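Local coordinates for uncharacterized protein (PDB 6SCE) that is a DNA nuclease of type III CRISPR defence that is activated by cyclic oligoadenylate, at residues P16-L21 with S58-L63; V23-R26 with R30-K33; E556-D561 with R565-I570; Y605-G610 with V614-F619. All blocks are in the same frame, centred on the assembly; numbering follows the deposited sequence.

Contact 1. Residues P16-L21 with S58-L63; sequences PAYLGL and SEKGVL. With nucleotides of chain B.
The Tyr18 ring meets Lys60 at its edge. Lys60 CD lies near the ring plane, 3.8 Å from Tyr18 CE1, and Lys60 CE sits in plane beside the same edge. The touch is thus aliphatic chain against ring edge, not a cation over a face. The other flat group is the base of A2 of chain B, which the puckered Pro16 ring touches at the start of segment 16-21. Pro16 CG is 3.5 Å from the sugar O4' and Pro16 CD 3.7 Å from C5 of the base. With CG of Tyr18 opposite the backbone N (chi1 179°), the phenol end comes near Lys60. Water 1 then joins the polar ends: it donates a hydrogen bond to Tyr18 OH at 2.7 Å and accepts one from Lys60 NZ at 2.8 Å. Each end has a further partner, Glu142 for Tyr18 OH and Glu25 for Lys60 NZ. The bend at chi3 (58°) brings Lys60 CE to Leu21 CD2, 3.8 Å away; the bend at chi4 turns NZ. Leu21 CD2 also lies 4.4 Å from Val62 CG2. Gly61 takes positive phi and ends helix 44-59 in a Schellman motif. The chain then turns toward strand 64-67. Two helices packed beside each other against parallel strands, with one helix start at the nucleotide, fit the Rossmann-like fold of a CARF domain that binds cyclic oligoadenylate.

Contact 2. Residues V23-R26 with R30-K33; sequences VVER and RVAK
Val24 and Glu25 meet Val31 at the end of a beta-alpha-beta crossover. In this unit strand 5-10 leads to helix 15-28, and the loop holding Val31 returns the chain to strand 33-38. The unit is part of the Rossmann-like fold expected for a CARF domain. Val24 and Val31 make the apolar centre of the contact. One methyl of each does the touching: Val24 CG1 lies 3.8 Å from Val31 CG1, and the two side chains cross at about a right angle. Val24 CG1 stands opposite its own backbone N (chi1 178°), which sends this methyl to the loop. Val31 CG1 also lies 4.2 Å from Glu25 CG, beside the aliphatic part of that chain. Val62 packs on Val31 from outside the two segments, and Tyr6 of strand 5-10 packs on Val24. The buried valines therefore link the helix, the loop and the sheet. The carboxylate of Glu25 divides its work. OE1 forms a salt bridge with Lys60. OE2 reaches the loop backbone through water 2, which donates to Glu25 OE2 at 2.6 Å and accepts from Val31 N at 2.9 Å.

Contact 3. Residues E556-D561 with R565-I570; sequences ECKPTD and RERAPI
Asp561 and Arg565 set their flat groups almost perpendicular, with carboxylate and guanidinium planes 86° apart. Arg565 comes side-on, and both its NE (2.9 Å) and its NH2 (2.7 Å) donate to the one oxygen Asp561 OD2. That oxygen lies at the guanidinium edge and is met on its anti side. The chain of Arg565 is extended from CG to NE and passes the carbonyl of Asp561, whose O accepts from Arg565 N at 2.9 Å in the first helical turn. Asp561 OD1 is held by Arg593 N, so this pair ties the helix start to the loop after strand 584-592. The segments belong to the beta-alpha-beta unit of strand 551-558, helix 561-579 and strand 584-592. Glu556-Cys557-Lys558, with Asp543 on the neighbouring strand, matches the pattern of PD-(D/E)xK nucleases and is consistent with a nuclease site here. Glu556 and Arg567 cross at about a right angle, their planes 44° apart. Bends at chi2 and chi3 bring the Arg567 guanidinium to the Glu556 carboxylate, which it meets obliquely. Arg567 NH2 forms a salt bridge with Glu556 OE1 at 3.2 Å, its hydrogen bond weak. Lys558 completes a salt-bridge network through a long ion pair, Lys558 NZ to Glu556 OE2 at 3.7 Å. Lys558 CE lies 4.2 Å from Arg567 CG.

Contact 4. Residues Y605-G610 with V614-F619; sequences YMALEG and VGVYRF
Tyr605 to Ala607 and Tyr617 to Phe619 run parallel and are closely joined, while Glu609 and Arg618 meet more loosely. In the tight part, three backbone bonds hold the strands together. Tyr617 N donates to Tyr605 O at 3.1 Å, Ala607 N to Tyr617 O at 2.8 Å and Phe619 N to Ala607 O at 2.7 Å. Met606, present as selenomethionine, shares one face of the sheet with Tyr617. Its SE lies 3.7 Å from Phe619 CD2, in the plane of the ring and at its edge, which makes a Met-aromatic contact. The bend at chi3 (86°) turns CE toward strand 617-618, where it touches Tyr617 CB and the carbonyl O of Arg618. Leu608 runs beside Phe619 in the same direction, with Leu608 CD1 3.6 Å from Phe619 CD1. Ala607 CB meets Val616 CG1 at 3.8 Å. The loose side is polar and partly exposed. Glu609 and Arg618 lie side by side, and Arg618 NH1 forms a salt bridge with Glu609, with weak bonds to OE1 (3.2 Å) and OE2. The stronger partner of Arg618 is Glu621. Strand 617-618 is the outermost strand of this sheet, and strand 603-607 separates it from strand 584-592. Helix 623-627 covers Met606 and Tyr617, and helix 499-513 packs on Leu608 and Phe619.

Overall arrangement
The contacts form two distant pairs. Contacts 1 and 2 share helix 15-28, and their centres are 8 Å apart. Leu21 CD1 of contact 1 packs on Val31 CG1 of contact 2 at 3.8 Å. Contacts 3 and 4 reach the same sheet, with centres 13 Å apart, and Ala568 CB touches Tyr605 OH at 3.3 Å. Between the pairs, centres lie 44 to 53 Å apart. Contact 1 touches the bound nucleotide, whereas the nearest atoms of contacts 2, 3 and 4 lie about 11, 16 and 20 Å from the nucleic acid. The pairs thus mark the probable activator-binding and nuclease ends of the chain, consistent with control at a distance.

Contact 1. Residues P16-L21 with S58-L63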
# COMPACT_ATOMS: atom_id res chain seq x y z
N PRO A 16 8.14 15.77 0.55
CA PRO A 16 9.27 15.61 1.47
C PRO A 16 10.57 16.17 0.92
O PRO A 16 11.41 16.59 1.69
CB PRO A 16 9.39 14.10 1.67
CG PRO A 16 8.64 13.51 0.51
CD PRO A 16 7.53 14.48 0.19
N ALA A 17 10.71 16.20 -0.41
CA ALA A 17 11.90 16.79 -1.05
C ALA A 17 11.91 18.30 -0.82
O ALA A 17 12.96 18.91 -0.52
CB ALA A 17 11.88 16.48 -2.54
N TYR A 18 10.74 18.91 -0.98
CA TYR A 18 10.59 20.34 -0.73
C TYR A 18 10.78 20.68 0.73
O TYR A 18 11.54 21.61 1.08
CB TYR A 18 9.27 20.85 -1.27
CG TYR A 18 9.04 22.31 -1.02
CD1 TYR A 18 9.99 23.27 -1.38
CD2 TYR A 18 7.86 22.76 -0.43
CE1 TYR A 18 9.77 24.62 -1.16
CE2 TYR A 18 7.64 24.10 -0.22
CZ TYR A 18 8.60 25.03 -0.57
OH TYR A 18 8.36 26.38 -0.33
N LEU A 19 10.17 19.90 1.62
CA LEU A 19 10.38 20.10 3.02
C LEU A 19 11.86 20.07 3.40
O LEU A 19 12.34 20.93 4.18
CB LEU A 19 9.58 19.07 3.82
CG LEU A 19 9.70 19.14 5.33
CD1 LEU A 19 9.26 20.50 5.86
CD2 LEU A 19 8.87 18.02 5.96
N GLY A 20 12.63 19.10 2.85
CA GLY A 20 14.05 19.00 3.15
C GLY A 20 14.82 20.22 2.68
O GLY A 20 15.70 20.71 3.40
N LEU A 21 14.43 20.77 1.53
CA LEU A 21 15.02 22.02 1.04
C LEU A 21 14.75 23.18 2.02
O LEU A 21 15.68 23.93 2.35
CB LEU A 21 14.54 22.35 -0.37
CG LEU A 21 15.15 23.61 -0.98
CD1 LEU A 21 16.68 23.62 -1.02
CD2 LEU A 21 14.58 23.86 -2.37
N SER A 58 12.45 26.72 -9.50
CA SER A 58 12.84 27.81 -10.39
C SER A 58 12.42 29.17 -9.81
O SER A 58 13.22 30.10 -9.78
CB SER A 58 12.30 27.57 -11.79
OG SER A 58 12.49 28.71 -12.58
N GLU A 59 11.20 29.29 -9.29
CA GLU A 59 10.78 30.53 -8.63
C GLU A 59 11.58 30.88 -7.41
O GLU A 59 11.71 32.06 -7.04
CB GLU A 59 9.30 30.46 -8.22
CG GLU A 59 8.35 30.76 -9.34
CD GLU A 59 6.91 30.80 -8.87
OE1 GLU A 59 6.60 31.31 -7.75
OE2 GLU A 59 6.07 30.29 -9.62
N LYS A 60 12.08 29.85 -6.73
CA LYS A 60 12.90 30.05 -5.58
C LYS A 60 14.34 30.45 -5.94
O LYS A 60 15.15 30.68 -5.04
CB LYS A 60 12.91 28.78 -4.70
CG LYS A 60 11.60 28.57 -3.95
CD LYS A 60 11.57 27.25 -3.18
CE LYS A 60 12.70 27.14 -2.19
NZ LYS A 60 12.73 28.23 -1.17
N GLY A 61 14.66 30.50 -7.22
CA GLY A 61 16.01 30.79 -7.67
C GLY A 61 16.98 29.65 -7.42
O GLY A 61 18.19 29.86 -7.33
N VAL A 62 16.45 28.43 -7.29
CA VAL A 62 17.29 27.27 -7.00
C VAL A 62 17.54 26.52 -8.29
O VAL A 62 16.62 25.95 -8.91
CB VAL A 62 16.66 26.35 -5.94
CG1 VAL A 62 17.52 25.12 -5.67
CG2 VAL A 62 16.48 27.12 -4.64
N LEU A 63 18.80 26.53 -8.72
CA LEU A 63 19.20 25.72 -9.87
C LEU A 63 19.14 24.23 -9.47
O LEU A 63 19.53 23.90 -8.38
CB LEU A 63 20.63 26.07 -10.27
CG LEU A 63 20.83 27.52 -10.76
CD1 LEU A 63 22.31 27.82 -10.92
CD2 LEU A 63 20.06 27.71 -12.06
P A B 2 8.19 9.04 -2.21
OP1 A B 2 6.91 9.36 -2.93
OP2 A B 2 9.44 9.86 -2.42
O5' A B 2 7.86 9.06 -0.64
C5' A B 2 8.96 9.02 0.29
C4' A B 2 8.43 9.10 1.70
O4' A B 2 7.83 10.41 1.89
C3' A B 2 7.36 8.08 2.07
O3' A B 2 7.56 7.57 3.38
C2' A B 2 6.07 8.90 2.03
O2' A B 2 5.10 8.40 2.92
C1' A B 2 6.57 10.26 2.49
N9 A B 2 5.72 11.38 2.14
C8 A B 2 4.76 11.43 1.16
N7 A B 2 4.11 12.57 1.14
C5 A B 2 4.66 13.30 2.18
C6 A B 2 4.39 14.58 2.69
N6 A B 2 3.40 15.36 2.24
N1 A B 2 5.15 15.02 3.72
C2 A B 2 6.07 14.19 4.22
N3 A B 2 6.41 12.96 3.84
C4 A B 2 5.65 12.57 2.81
O HOH W 1 10.26 28.30 0.15

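Contact 2. Residues V23-R26 with R30-K33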
# COMPACT_ATOMS: atom_id res chain seq x y z
N VAL A 23 14.30 22.95 5.17
CA VAL A 23 15.14 22.69 6.33
C VAL A 23 16.57 23.19 6.08
O VAL A 23 17.15 23.93 6.92
CB VAL A 23 15.18 21.19 6.67
CG1 VAL A 23 16.24 20.86 7.71
CG2 VAL A 23 13.81 20.70 7.10
N VAL A 24 17.13 22.84 4.93
CA VAL A 24 18.49 23.27 4.59
C VAL A 24 18.58 24.81 4.53
O VAL A 24 19.49 25.43 5.10
CB VAL A 24 18.93 22.68 3.25
CG1 VAL A 24 20.33 23.17 2.89
CG2 VAL A 24 18.96 21.16 3.35
N GLU A 25 17.64 25.41 3.81
CA GLU A 25 17.62 26.87 3.69
C GLU A 25 17.52 27.56 5.03
O GLU A 25 18.18 28.57 5.23
CB GLU A 25 16.51 27.35 2.75
CG GLU A 25 16.75 26.99 1.31
CD GLU A 25 15.67 27.49 0.36
OE1 GLU A 25 14.49 27.60 0.77
OE2 GLU A 25 15.99 27.71 -0.82
N ARG A 26 16.71 27.05 5.95
CA ARG A 26 16.56 27.68 7.27
C ARG A 26 17.87 27.60 8.05
O ARG A 26 18.25 28.55 8.72
CB ARG A 26 15.45 27.01 8.08
CG ARG A 26 15.08 27.79 9.35
CD ARG A 26 14.18 26.98 10.27
NE ARG A 26 13.70 27.80 11.37
CZ ARG A 26 13.36 27.33 12.57
NH1 ARG A 26 13.45 26.04 12.83
NH2 ARG A 26 12.95 28.18 13.50
N ARG A 30 20.90 30.21 1.57
CA ARG A 30 20.68 29.93 0.19
C ARG A 30 21.52 28.74 -0.30
O ARG A 30 22.71 28.69 0.01
CB ARG A 30 21.03 31.19 -0.60
CG ARG A 30 20.70 31.08 -2.06
CD ARG A 30 21.00 32.40 -2.76
NE ARG A 30 21.46 32.14 -4.11
CZ ARG A 30 22.69 31.76 -4.43
NH1 ARG A 30 23.63 31.63 -3.49
NH2 ARG A 30 23.00 31.52 -5.69
N VAL A 31 20.94 27.82 -1.08
CA VAL A 31 21.72 26.68 -1.59
C VAL A 31 22.31 27.02 -2.95
O VAL A 31 21.67 27.69 -3.74
CB VAL A 31 20.92 25.31 -1.67
CG1 VAL A 31 20.10 25.09 -0.41
CG2 VAL A 31 20.06 25.23 -2.90
N ALA A 32 23.49 26.50 -3.25
CA ALA A 32 24.10 26.71 -4.57
C ALA A 32 23.30 26.03 -5.65
O ALA A 32 23.12 26.55 -6.75
CB ALA A 32 25.55 26.22 -4.58
N LYS A 33 22.80 24.83 -5.35
CA LYS A 33 22.01 24.09 -6.31
C LYS A 33 21.45 22.85 -5.62
O LYS A 33 21.85 22.53 -4.52
CB LYS A 33 22.85 23.64 -7.52
CG LYS A 33 24.00 22.71 -7.15
CD LYS A 33 24.68 22.14 -8.38
CE LYS A 33 25.83 21.24 -7.95
NZ LYS A 33 26.48 20.60 -9.13
O HOH W 2 18.23 28.54 -1.80

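Contact 3. Residues E556-D561 with R565-I570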
# COMPACT_ATOMS: atom_id res chain seq x y z
N GLU A 556 -12.96 -10.75 -11.20
CA GLU A 556 -14.41 -10.48 -11.26
C GLU A 556 -14.92 -11.01 -12.59
O GLU A 556 -14.35 -10.69 -13.63
CB GLU A 556 -14.71 -8.98 -11.13
CG GLU A 556 -16.19 -8.59 -11.19
CD GLU A 556 -16.98 -8.97 -9.94
OE1 GLU A 556 -16.37 -9.29 -8.90
OE2 GLU A 556 -18.22 -8.93 -10.00
N CYS A 557 -15.99 -11.81 -12.53
CA CYS A 557 -16.56 -12.48 -13.70
C CYS A 557 -18.01 -12.04 -13.88
O CYS A 557 -18.81 -12.17 -12.96
CB CYS A 557 -16.58 -13.99 -13.49
SG CYS A 557 -14.94 -14.74 -13.50
N LYS A 558 -18.32 -11.52 -15.07
CA LYS A 558 -19.66 -10.98 -15.36
C LYS A 558 -20.12 -11.44 -16.75
O LYS A 558 -19.30 -11.74 -17.62
CB LYS A 558 -19.65 -9.45 -15.29
CG LYS A 558 -19.58 -8.87 -13.87
CD LYS A 558 -20.77 -9.30 -13.01
CE LYS A 558 -21.05 -8.30 -11.91
NZ LYS A 558 -21.87 -8.91 -10.84
N PRO A 559 -21.46 -11.51 -16.95
CA PRO A 559 -21.94 -11.85 -18.30
C PRO A 559 -21.55 -10.82 -19.36
O PRO A 559 -21.19 -11.18 -20.48
CB PRO A 559 -23.47 -11.89 -18.13
CG PRO A 559 -23.70 -12.15 -16.67
CD PRO A 559 -22.55 -11.49 -15.95
N THR A 560 -21.57 -9.54 -18.98
CA THR A 560 -21.31 -8.46 -19.92
C THR A 560 -20.31 -7.44 -19.35
O THR A 560 -20.07 -7.42 -18.14
CB THR A 560 -22.64 -7.75 -20.26
OG1 THR A 560 -23.61 -8.73 -20.67
CG2 THR A 560 -22.47 -6.77 -21.39
N ASP A 561 -19.74 -6.62 -20.24
CA ASP A 561 -18.98 -5.42 -19.87
C ASP A 561 -19.72 -4.50 -18.88
O ASP A 561 -19.10 -3.69 -18.20
CB ASP A 561 -18.58 -4.62 -21.12
CG ASP A 561 -19.78 -4.04 -21.88
OD1 ASP A 561 -20.59 -4.82 -22.43
OD2 ASP A 561 -19.88 -2.80 -21.97
N ARG A 565 -18.15 -2.71 -15.63
CA ARG A 565 -18.14 -1.24 -15.50
C ARG A 565 -18.65 -0.80 -14.13
O ARG A 565 -18.08 0.10 -13.52
CB ARG A 565 -18.98 -0.57 -16.59
CG ARG A 565 -18.34 -0.61 -17.97
CD ARG A 565 -19.23 0.01 -19.03
NE ARG A 565 -19.02 -0.60 -20.35
CZ ARG A 565 -17.99 -0.35 -21.16
NH1 ARG A 565 -17.03 0.50 -20.81
NH2 ARG A 565 -17.92 -0.96 -22.34
N GLU A 566 -19.73 -1.43 -13.67
CA GLU A 566 -20.35 -1.09 -12.39
C GLU A 566 -19.45 -1.47 -11.21
O GLU A 566 -19.48 -0.82 -10.15
CB GLU A 566 -21.71 -1.79 -12.23
CG GLU A 566 -22.52 -1.34 -11.02
N ARG A 567 -18.68 -2.54 -11.39
CA ARG A 567 -17.84 -3.05 -10.32
C ARG A 567 -16.47 -2.37 -10.23
O ARG A 567 -15.86 -2.34 -9.16
CB ARG A 567 -17.69 -4.56 -10.47
CG ARG A 567 -18.88 -5.33 -9.92
CD ARG A 567 -18.80 -5.48 -8.41
NE ARG A 567 -17.63 -6.27 -8.03
CZ ARG A 567 -17.14 -6.37 -6.79
NH1 ARG A 567 -17.71 -5.73 -5.78
NH2 ARG A 567 -16.07 -7.12 -6.58
N ALA A 568 -16.02 -1.78 -11.34
CA ALA A 568 -14.64 -1.29 -11.46
C ALA A 568 -14.20 -0.29 -10.36
O ALA A 568 -13.10 -0.42 -9.85
CB ALA A 568 -14.41 -0.70 -12.84
N PRO A 569 -15.05 0.70 -10.02
CA PRO A 569 -14.63 1.67 -9.01
C PRO A 569 -14.31 1.02 -7.65
O PRO A 569 -13.28 1.32 -7.06
CB PRO A 569 -15.84 2.59 -8.88
CG PRO A 569 -16.58 2.44 -10.18
CD PRO A 569 -16.38 1.01 -10.58
N ILE A 570 -15.18 0.13 -7.19
CA ILE A 570 -14.96 -0.56 -5.92
C ILE A 570 -13.83 -1.58 -6.06
O ILE A 570 -13.00 -1.69 -5.19
CB ILE A 570 -16.26 -1.20 -5.38
CG1 ILE A 570 -17.12 -0.09 -4.77
CG2 ILE A 570 -15.97 -2.28 -4.33
CD1 ILE A 570 -18.34 -0.59 -4.02

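Contact 4. Residues Y605-G610 with V614-F619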
# COMPACT_ATOMS: atom_id res chain seq x y z
N TYR A 605 -8.85 -5.87 -18.40
CA TYR A 605 -10.16 -6.25 -18.92
C TYR A 605 -10.01 -7.30 -20.01
O TYR A 605 -9.24 -7.10 -20.96
CB TYR A 605 -10.86 -5.03 -19.48
CG TYR A 605 -11.30 -4.08 -18.41
CD1 TYR A 605 -10.46 -3.08 -17.94
CD2 TYR A 605 -12.56 -4.19 -17.85
CE1 TYR A 605 -10.88 -2.21 -16.95
CE2 TYR A 605 -12.98 -3.33 -16.86
CZ TYR A 605 -12.14 -2.34 -16.41
OH TYR A 605 -12.59 -1.50 -15.42
N MSE A 606 -10.73 -8.40 -19.87
CA MSE A 606 -10.69 -9.49 -20.85
C MSE A 606 -12.07 -9.99 -21.16
O MSE A 606 -13.04 -9.72 -20.42
CB MSE A 606 -9.86 -10.65 -20.32
CG MSE A 606 -8.43 -10.23 -20.04
SE MSE A 606 -7.39 -11.81 -19.57
CE MSE A 606 -6.86 -12.43 -21.38
N ALA A 607 -12.19 -10.74 -22.25
CA ALA A 607 -13.48 -11.28 -22.65
C ALA A 607 -13.36 -12.56 -23.47
O ALA A 607 -12.42 -12.74 -24.25
CB ALA A 607 -14.27 -10.23 -23.42
N LEU A 608 -14.32 -13.46 -23.27
CA LEU A 608 -14.39 -14.70 -24.03
C LEU A 608 -14.71 -14.37 -25.49
O LEU A 608 -14.05 -14.88 -26.40
CB LEU A 608 -15.42 -15.67 -23.43
CG LEU A 608 -14.89 -16.59 -22.33
CD1 LEU A 608 -14.29 -15.79 -21.18
CD2 LEU A 608 -15.98 -17.51 -21.80
N GLU A 609 -15.69 -13.50 -25.70
CA GLU A 609 -15.97 -12.94 -27.02
C GLU A 609 -16.15 -11.43 -26.96
O GLU A 609 -16.61 -10.89 -25.95
CB GLU A 609 -17.24 -13.56 -27.62
CG GLU A 609 -17.18 -15.06 -27.87
CD GLU A 609 -16.14 -15.47 -28.90
OE1 GLU A 609 -15.66 -14.61 -29.68
OE2 GLU A 609 -15.79 -16.67 -28.93
N GLY A 610 -15.79 -10.75 -28.04
CA GLY A 610 -16.06 -9.33 -28.19
C GLY A 610 -14.90 -8.45 -27.75
O GLY A 610 -13.89 -8.93 -27.24
N VAL A 614 -10.97 -2.68 -29.00
CA VAL A 614 -11.28 -1.63 -28.03
C VAL A 614 -10.46 -1.83 -26.75
O VAL A 614 -10.90 -1.47 -25.67
CB VAL A 614 -12.80 -1.51 -27.72
CG1 VAL A 614 -13.56 -1.06 -28.95
CG2 VAL A 614 -13.36 -2.82 -27.19
N GLY A 615 -9.27 -2.41 -26.89
CA GLY A 615 -8.36 -2.61 -25.77
C GLY A 615 -8.58 -3.89 -24.97
O GLY A 615 -7.69 -4.31 -24.23
N VAL A 616 -9.74 -4.52 -25.14
CA VAL A 616 -10.13 -5.67 -24.33
C VAL A 616 -9.42 -6.89 -24.89
O VAL A 616 -9.47 -7.13 -26.09
CB VAL A 616 -11.65 -5.91 -24.38
CG1 VAL A 616 -12.02 -7.15 -23.58
CG2 VAL A 616 -12.40 -4.68 -23.89
N TYR A 617 -8.78 -7.65 -24.01
CA TYR A 617 -8.06 -8.83 -24.43
C TYR A 617 -9.00 -10.02 -24.51
O TYR A 617 -10.08 -10.03 -23.91
CB TYR A 617 -6.89 -9.14 -23.50
CG TYR A 617 -5.83 -8.07 -23.49
CD1 TYR A 617 -5.94 -6.96 -22.65
CD2 TYR A 617 -4.72 -8.16 -24.32
CE1 TYR A 617 -4.98 -5.97 -22.64
CE2 TYR A 617 -3.74 -7.18 -24.31
CZ TYR A 617 -3.88 -6.08 -23.47
OH TYR A 617 -2.91 -5.11 -23.46
N ARG A 618 -8.57 -11.02 -25.26
CA ARG A 618 -9.36 -12.20 -25.49
C ARG A 618 -8.96 -13.28 -24.49
O ARG A 618 -7.80 -13.65 -24.38
CB ARG A 618 -9.18 -12.68 -26.94
CG ARG A 618 -10.20 -13.73 -27.36
CD ARG A 618 -9.98 -14.20 -28.80
NE ARG A 618 -10.30 -15.62 -28.96
CZ ARG A 618 -11.53 -16.13 -29.04
NH1 ARG A 618 -12.60 -15.35 -28.99
NH2 ARG A 618 -11.69 -17.44 -29.18
N PHE A 619 -9.94 -13.79 -23.76
CA PHE A 619 -9.72 -14.83 -22.77
C PHE A 619 -10.17 -16.15 -23.39
O PHE A 619 -11.30 -16.22 -23.89
CB PHE A 619 -10.54 -14.52 -21.51
CG PHE A 619 -10.22 -15.41 -20.35
CD1 PHE A 619 -10.88 -16.62 -20.18
CD2 PHE A 619 -9.25 -15.05 -19.44
CE1 PHE A 619 -10.57 -17.45 -19.12
CE2 PHE A 619 -8.93 -15.87 -18.37
CZ PHE A 619 -9.60 -17.08 -18.22